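PDB 4S1I: pyridoxal kinase from Entamoeba histolytica, which probably phosphorylates pyridoxal at the expense of ATP, yielding pyridoxal 5'-phosphate, in a metal-dependent kinase reaction of the ribokinase type. Local coordinates for residues Thr81-Ser86 and Met120-Glu125. Residues are numbered along the deposited sequence; the frame is centred on the assembly and turned at random.
With PLP (pyridoxal-5'-phosphate), chain C.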
ATOM      1  N   THR A  81       1.790  -5.342 -14.838  1.00 21.40           N
ATOM      2  CA  THR A  81       2.065  -6.553 -14.137  1.00 23.54           C
ATOM      3  C   THR A  81       3.516  -6.576 -13.740  1.00 23.28           C
ATOM      4  O   THR A  81       4.352  -5.948 -14.378  1.00 23.27           O
ATOM      5  CB  THR A  81       1.722  -7.794 -14.946  1.00 23.26           C
ATOM      6  OG1 THR A  81       2.572  -7.901 -16.072  1.00 23.89           O
ATOM      7  CG2 THR A  81       0.279  -7.821 -15.349  1.00 25.98           C
ATOM      8  N   GLY A  82       3.783  -7.311 -12.653  1.00 21.68           N
ATOM      9  CA  GLY A  82       5.087  -7.475 -12.111  1.00 21.54           C
ATOM     10  C   GLY A  82       5.363  -8.908 -11.672  1.00 21.14           C
ATOM     11  O   GLY A  82       5.479  -9.813 -12.489  1.00 23.04           O
ATOM     12  N   TYR A  83       5.581  -9.023 -10.391  1.00 20.68           N
ATOM     13  CA  TYR A  83       5.974 -10.328  -9.847  1.00 21.11           C
ATOM     14  C   TYR A  83       4.840 -11.313  -9.612  1.00 22.44           C
ATOM     15  O   TYR A  83       3.881 -10.968  -8.980  1.00 22.74           O
ATOM     16  CB  TYR A  83       6.679 -10.090  -8.516  1.00 20.63           C
ATOM     17  CG  TYR A  83       7.227 -11.325  -7.791  1.00 23.50           C
ATOM     18  CD1 TYR A  83       6.434 -12.102  -7.041  1.00 20.60           C
ATOM     19  CD2 TYR A  83       8.590 -11.541  -7.783  1.00 24.85           C
ATOM     20  CE1 TYR A  83       6.945 -13.208  -6.305  1.00 24.14           C
ATOM     21  CE2 TYR A  83       9.094 -12.624  -7.069  1.00 27.45           C
ATOM     22  CZ  TYR A  83       8.265 -13.428  -6.318  1.00 26.04           C
ATOM     23  OH  TYR A  83       8.801 -14.491  -5.599  1.00 28.86           O
ATOM     24  N   PHE A  84       5.023 -12.547 -10.076  1.00 22.72           N
ATOM     25  CA  PHE A  84       4.091 -13.681  -9.781  1.00 23.50           C
ATOM     26  C   PHE A  84       4.852 -14.851  -9.111  1.00 24.00           C
ATOM     27  O   PHE A  84       5.946 -15.256  -9.575  1.00 25.22           O
ATOM     28  CB  PHE A  84       3.458 -14.195 -11.057  1.00 25.62           C
ATOM     29  CG  PHE A  84       2.648 -13.181 -11.811  1.00 24.49           C
ATOM     30  CD1 PHE A  84       1.298 -13.029 -11.565  1.00 25.64           C
ATOM     31  CD2 PHE A  84       3.248 -12.408 -12.809  1.00 24.46           C
ATOM     32  CE1 PHE A  84       0.586 -12.134 -12.255  1.00 25.27           C
ATOM     33  CE2 PHE A  84       2.495 -11.498 -13.549  1.00 24.42           C
ATOM     34  CZ  PHE A  84       1.143 -11.383 -13.245  1.00 24.39           C
ATOM     35  N   PRO A  85       4.256 -15.420  -8.079  1.00 22.39           N
ATOM     36  CA  PRO A  85       4.859 -16.526  -7.386  1.00 26.02           C
ATOM     37  C   PRO A  85       4.587 -17.854  -8.043  1.00 27.34           C
ATOM     38  O   PRO A  85       5.216 -18.837  -7.634  1.00 28.49           O
ATOM     39  CB  PRO A  85       4.122 -16.501  -5.993  1.00 24.68           C
ATOM     40  CG  PRO A  85       2.815 -15.964  -6.233  1.00 26.14           C
ATOM     41  CD  PRO A  85       3.046 -14.952  -7.331  1.00 23.74           C
ATOM     42  N   SER A  86       3.688 -17.904  -9.008  1.00 25.67           N
ATOM     43  CA  SER A  86       3.249 -19.155  -9.598  1.00 26.60           C
ATOM     44  C   SER A  86       2.683 -18.892 -10.975  1.00 27.27           C
ATOM     45  O   SER A  86       2.197 -17.774 -11.202  1.00 29.01           O
ATOM     46  CB  SER A  86       2.217 -19.834  -8.675  1.00 28.13           C
ATOM     47  OG  SER A  86       1.033 -19.020  -8.515  1.00 29.09           O
ATOM     48  N   MET A 120      18.001 -16.161 -11.495  1.00 37.20           N
ATOM     49  CA  MET A 120      16.541 -16.023 -11.393  1.00 38.10           C
ATOM     50  C   MET A 120      16.161 -16.062  -9.915  1.00 37.65           C
ATOM     51  O   MET A 120      16.856 -16.708  -9.090  1.00 35.98           O
ATOM     52  CB  MET A 120      15.832 -17.180 -12.092  1.00 41.52           C
ATOM     53  CG  MET A 120      16.099 -17.213 -13.587  1.00 46.09           C
ATOM     54  SD  MET A 120      15.356 -15.712 -14.288  1.00 51.78           S
ATOM     55  CE  MET A 120      16.159 -15.601 -15.897  1.00 52.37           C
ATOM     56  N   TYR A 121      15.084 -15.359  -9.596  1.00 36.13           N
ATOM     57  CA  TYR A 121      14.517 -15.417  -8.270  1.00 37.80           C
ATOM     58  C   TYR A 121      13.011 -15.702  -8.375  1.00 37.11           C
ATOM     59  O   TYR A 121      12.222 -15.274  -7.565  1.00 36.90           O
ATOM     60  CB  TYR A 121      14.860 -14.144  -7.475  1.00 37.87           C
ATOM     61  CG  TYR A 121      14.639 -12.756  -8.077  1.00 39.74           C
ATOM     62  CD1 TYR A 121      13.342 -12.239  -8.299  1.00 37.62           C
ATOM     63  CD2 TYR A 121      15.721 -11.927  -8.378  1.00 39.52           C
ATOM     64  CE1 TYR A 121      13.183 -10.971  -8.802  1.00 35.79           C
ATOM     65  CE2 TYR A 121      15.546 -10.618  -8.881  1.00 36.12           C
ATOM     66  CZ  TYR A 121      14.296 -10.161  -9.127  1.00 33.77           C
ATOM     67  OH  TYR A 121      14.094  -8.846  -9.627  1.00 32.66           O
ATOM     68  N   THR A 122      12.642 -16.408  -9.424  1.00 34.72           N
ATOM     69  CA  THR A 122      11.271 -16.789  -9.662  1.00 34.60           C
ATOM     70  C   THR A 122      11.266 -18.272  -9.988  1.00 36.16           C
ATOM     71  O   THR A 122      12.300 -18.862 -10.400  1.00 37.66           O
ATOM     72  CB  THR A 122      10.608 -15.991 -10.832  1.00 30.44           C
ATOM     73  OG1 THR A 122      11.440 -16.050 -12.002  1.00 33.02           O
ATOM     74  CG2 THR A 122      10.321 -14.517 -10.450  1.00 32.54           C
ATOM     75  N   LYS A 123      10.088 -18.897  -9.833  1.00 34.81           N
ATOM     76  CA  LYS A 123       9.956 -20.286 -10.292  1.00 38.90           C
ATOM     77  C   LYS A 123      10.165 -20.476 -11.794  1.00 41.43           C
ATOM     78  O   LYS A 123       9.813 -19.637 -12.584  1.00 36.73           O
ATOM     79  CB  LYS A 123       8.587 -20.831  -9.945  1.00 41.46           C
ATOM     80  CG  LYS A 123       8.240 -20.935  -8.468  1.00 46.81           C
ATOM     81  CD  LYS A 123       6.843 -21.573  -8.399  1.00 58.13           C
ATOM     82  CE  LYS A 123       6.379 -21.936  -7.007  1.00 66.27           C
ATOM     83  NZ  LYS A 123       6.689 -20.950  -5.938  1.00 77.96           N
ATOM     84  N   SER A 124      10.719 -21.611 -12.215  1.00 39.43           N
ATOM     85  CA  SER A 124      10.861 -21.883 -13.649  1.00 43.47           C
ATOM     86  C   SER A 124       9.537 -21.870 -14.396  1.00 43.07           C
ATOM     87  O   SER A 124       9.492 -21.429 -15.566  1.00 45.24           O
ATOM     88  CB  SER A 124      11.473 -23.280 -13.858  1.00 47.57           C
ATOM     89  OG  SER A 124      12.282 -23.609 -12.739  1.00 56.33           O
ATOM     90  N   GLU A 125       8.470 -22.363 -13.747  1.00 39.72           N
ATOM     91  CA  GLU A 125       7.121 -22.369 -14.396  1.00 39.24           C
ATOM     92  C   GLU A 125       6.706 -20.925 -14.693  1.00 36.59           C
ATOM     93  O   GLU A 125       6.035 -20.682 -15.705  1.00 35.05           O
ATOM     94  CB  GLU A 125       6.056 -23.093 -13.559  1.00 41.11           C
ATOM     95  CG  GLU A 125       5.737 -22.427 -12.199  1.00 43.67           C
ATOM     96  CD  GLU A 125       4.565 -23.057 -11.489  1.00 44.60           C
ATOM     97  OE1 GLU A 125       4.358 -24.302 -11.653  1.00 44.57           O
ATOM     98  OE2 GLU A 125       3.888 -22.341 -10.729  1.00 35.85           O
TER
HETATM   99  N1  PLP C 301      10.846 -10.572  -3.481  1.00 23.60           N
HETATM  100  C2  PLP C 301       9.683 -10.132  -3.975  1.00 43.63           C
HETATM  101  C2A PLP C 301       8.423 -10.574  -3.358  1.00 25.31           C
HETATM  102  C3  PLP C 301       9.610  -9.254  -5.095  1.00 54.93           C
HETATM  103  O3  PLP C 301       8.502  -8.842  -5.586  1.00 32.47           O
HETATM  104  C4  PLP C 301      10.830  -8.828  -5.726  1.00 33.45           C
HETATM  105  C4A PLP C 301      10.769  -7.948  -6.852  1.00 39.02           C
HETATM  106  O4A PLP C 301      11.642  -7.297  -7.287  1.00 37.03           O
HETATM  107  C5  PLP C 301      11.964  -9.348  -5.096  1.00 46.69           C
HETATM  108  C6  PLP C 301      11.898 -10.201  -4.000  1.00 60.55           C
HETATM  109  C5A PLP C 301      13.323  -9.081  -5.497  1.00 66.48           C
HETATM  110  O4P PLP C 301      13.947  -9.195  -4.256  1.00 72.46           O
HETATM  111  P   PLP C 301      15.406  -9.838  -4.075  1.00 85.65           P
HETATM  112  O1P PLP C 301      16.240  -9.499  -5.242  1.00 68.88           O
HETATM  113  O2P PLP C 301      15.317 -11.317  -3.919  1.00 58.49           O
HETATM  114  O3P PLP C 301      15.837  -9.090  -2.893  1.00 86.00           O
HETATM  115  O   HOH W   1      11.615 -14.221  -5.300  1.00 42.12           O
HETATM  116  O   HOH W   2       8.065 -16.971  -8.676  1.00 32.21           O
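Tyr-83 and Tyr-121 meet beside the bound pyridoxal 5'-phosphate, CE2 of the first lying 4.4 Å from CD1 of the second, near the plane of the Tyr-121 ring and at its edge. With CG of Tyr-83 anti to the backbone N (chi1 -178°), its ring lies against the ligand: PLP C2A sits above the ring centre, 4.1 Å from the plane, and PLP O3 lies 3.5 Å from Tyr-83 CD2. Tyr-121 turns one ring face to PLP C5A, which lies 3.8 Å above the ring plane, off centre toward the rim. The methyl CG2 of Thr-122 reaches Tyr-83 CE2 obliquely, while its OG1 is bound to the carbonyl of Leu-114. One water joins Tyr-83 OH, 2.8 Å away, to the carbonyl O of Tyr-121, to which it donates; a second links Phe-84 O with Lys-123 N. Farther from the ligand, Lys-123 runs extended until a bend at chi4 (41°) brings NZ to Pro-85 O at 3.1 Å, almost in line with the carbonyl bond (166°). CD and CE of the same lysine also lie against this oxygen. Glu-125 OE2 comes within 3.4 Å of Ser-86 CA, yet accepts its hydrogen bond from Ser-87 N, while Ser-86 OG is hydrogen-bonded to Asp-88 OD1, both partners at the start of helix 87-103. The contact thus joins the loop after strand 78-81 to the turn leading into helix 124-133, Lys-123 being the N-cap residue. Ser-10 and Thr-45 supply hydrogen bonds to the ligand; the two tyrosines add ring-face contacts, and two water bridges and the one direct hydrogen bond from Lys-123 NZ join their loops, consistent with a pocket wall shaped by both.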